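Local coordinates for exopolygalacturonase (Yersinia enterocolitica, PDB 2UVF), which hydrolyses polygalacturonic acid, the backbone of pectin, from the chain end as a family 28 glycoside hydrolase, at residues 70-75 and 137-142. Residues are numbered along the deposited sequence; the frame is centred on the assembly and turned at random.
Sequences QIFSAG and GSLSVA
The side-chain amide of Gln70 does two jobs at once: NE2 is hydrogen-bonded to OE1 of Gln133, while one flat face of the group serves as a floor for Leu139. Methyl CD2 of Leu139 sits squarely over that face, 3.5 Å from Gln70 CD and nearly as close to the amide oxygen and nitrogen. The second methyl, CD1, lies on the same side but beyond the oxygen, 3.4 Å from Gln70 OE1, a van der Waals contact. Gln70 reaches this place because its chain runs extended beyond CG (chi2 -168°), and Leu139 crosses it at about a right angle. Both segments belong to the fibronectin type III domain, where strand 66-73 pairs antiparallel with 125-134 and the loop of 137-142 leads from 125-134 to 146-149. The Gln70–Gln133 bond thus links neighbouring strands, and the loop drops its leucine onto the linked amide. Phe72, two residues along its strand, adds a looser apolar neighbour: Leu139 CD1 lies at the ring edge, close to the ring plane and 4.4 Å from Phe72 CZ. Next to the leucine, Ser140 shares backbone hydrogen bonding with Ala132, tying the loop to 125-134, and its OG donates to Val141 O at 3.1 Å, approaching from above the carbonyl plane.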
loop_
_atom_site.group_PDB
_atom_site.type_symbol
_atom_site.label_atom_id
_atom_site.label_comp_id
_atom_site.label_asym_id
_atom_site.label_seq_id
_atom_site.Cartn_x
_atom_site.Cartn_y
_atom_site.Cartn_z
ATOM N N GLN A 70 21.612 -4.519 -14.496
ATOM C CA GLN A 70 22.808 -3.684 -14.319
ATOM C C GLN A 70 22.556 -2.286 -14.846
ATOM O O GLN A 70 21.941 -2.122 -15.898
ATOM C CB GLN A 70 24.007 -4.267 -15.068
ATOM C CG GLN A 70 24.461 -5.645 -14.620
ATOM C CD GLN A 70 25.825 -6.019 -15.203
ATOM O OE1 GLN A 70 26.358 -5.323 -16.082
ATOM N NE2 GLN A 70 26.390 -7.122 -14.725
ATOM N N ILE A 71 23.074 -1.287 -14.136
ATOM C CA ILE A 71 22.726 0.116 -14.391
ATOM C C ILE A 71 23.953 0.951 -14.770
ATOM O O ILE A 71 24.950 0.949 -14.067
ATOM C CB ILE A 71 21.930 0.739 -13.187
ATOM C CG1 ILE A 71 20.506 0.168 -13.132
ATOM C CG2 ILE A 71 21.849 2.249 -13.297
ATOM C CD1 ILE A 71 20.378 -1.164 -12.408
ATOM N N PHE A 72 23.855 1.659 -15.893
ATOM C CA PHE A 72 24.965 2.443 -16.441
ATOM C C PHE A 72 24.560 3.894 -16.642
ATOM O O PHE A 72 23.501 4.174 -17.211
ATOM C CB PHE A 72 25.408 1.885 -17.801
ATOM C CG PHE A 72 25.532 0.382 -17.859
ATOM C CD1 PHE A 72 26.765 -0.235 -17.660
ATOM C CD2 PHE A 72 24.427 -0.410 -18.160
ATOM C CE1 PHE A 72 26.897 -1.614 -17.724
ATOM C CE2 PHE A 72 24.556 -1.791 -18.223
ATOM C CZ PHE A 72 25.799 -2.394 -18.007
ATOM N N SER A 73 25.400 4.814 -16.172
ATOM C CA SER A 73 25.269 6.224 -16.521
ATOM C C SER A 73 26.342 6.522 -17.555
ATOM O O SER A 73 27.526 6.203 -17.336
ATOM C CB SER A 73 25.429 7.125 -15.297
ATOM O OG SER A 73 25.452 8.500 -15.656
ATOM N N ALA A 74 25.939 7.121 -18.676
ATOM C CA ALA A 74 26.837 7.345 -19.821
ATOM C C ALA A 74 27.736 6.123 -20.061
ATOM O O ALA A 74 28.967 6.229 -20.073
ATOM C CB ALA A 74 27.666 8.632 -19.642
ATOM N N GLY A 75 27.095 4.960 -20.201
ATOM C CA GLY A 75 27.766 3.697 -20.521
ATOM C C GLY A 75 28.799 3.168 -19.544
ATOM O O GLY A 75 29.436 2.163 -19.824
ATOM N N GLY A 137 25.604 -15.365 -17.103
ATOM C CA GLY A 137 26.586 -14.277 -17.041
ATOM C C GLY A 137 26.411 -13.170 -18.065
ATOM O O GLY A 137 26.939 -12.066 -17.881
ATOM N N SER A 138 25.674 -13.466 -19.141
ATOM C CA SER A 138 25.501 -12.536 -20.266
ATOM C C SER A 138 24.421 -11.484 -20.018
ATOM O O SER A 138 23.454 -11.728 -19.284
ATOM C CB SER A 138 25.188 -13.299 -21.556
ATOM O OG SER A 138 23.807 -13.636 -21.643
ATOM N N LEU A 139 24.588 -10.324 -20.654
ATOM C CA LEU A 139 23.657 -9.203 -20.524
ATOM C C LEU A 139 22.760 -9.070 -21.746
ATOM O O LEU A 139 23.077 -9.593 -22.814
ATOM C CB LEU A 139 24.428 -7.901 -20.314
ATOM C CG LEU A 139 25.411 -7.862 -19.150
ATOM C CD1 LEU A 139 26.245 -6.595 -19.218
ATOM C CD2 LEU A 139 24.674 -7.967 -17.821
ATOM N N SER A 140 21.634 -8.377 -21.591
ATOM C CA SER A 140 20.796 -8.032 -22.746
ATOM C C SER A 140 21.241 -6.695 -23.329
ATOM O O SER A 140 21.958 -5.930 -22.674
ATOM C CB SER A 140 19.319 -7.953 -22.355
ATOM O OG SER A 140 19.014 -6.707 -21.747
ATOM N N VAL A 141 20.799 -6.402 -24.549
ATOM C CA VAL A 141 21.005 -5.074 -25.120
ATOM C C VAL A 141 20.447 -4.001 -24.164
ATOM O O VAL A 141 19.433 -4.230 -23.478
ATOM C CB VAL A 141 20.432 -4.941 -26.577
ATOM C CG1 VAL A 141 21.077 -5.966 -27.498
ATOM C CG2 VAL A 141 18.918 -5.085 -26.616
ATOM N N ALA A 142 21.138 -2.862 -24.093
ATOM C CA ALA A 142 20.744 -1.761 -23.218
ATOM C C ALA A 142 19.327 -1.273 -23.524
ATOM O O ALA A 142 18.850 -1.374 -24.666
ATOM C CB ALA A 142 21.738 -0.611 -23.325
#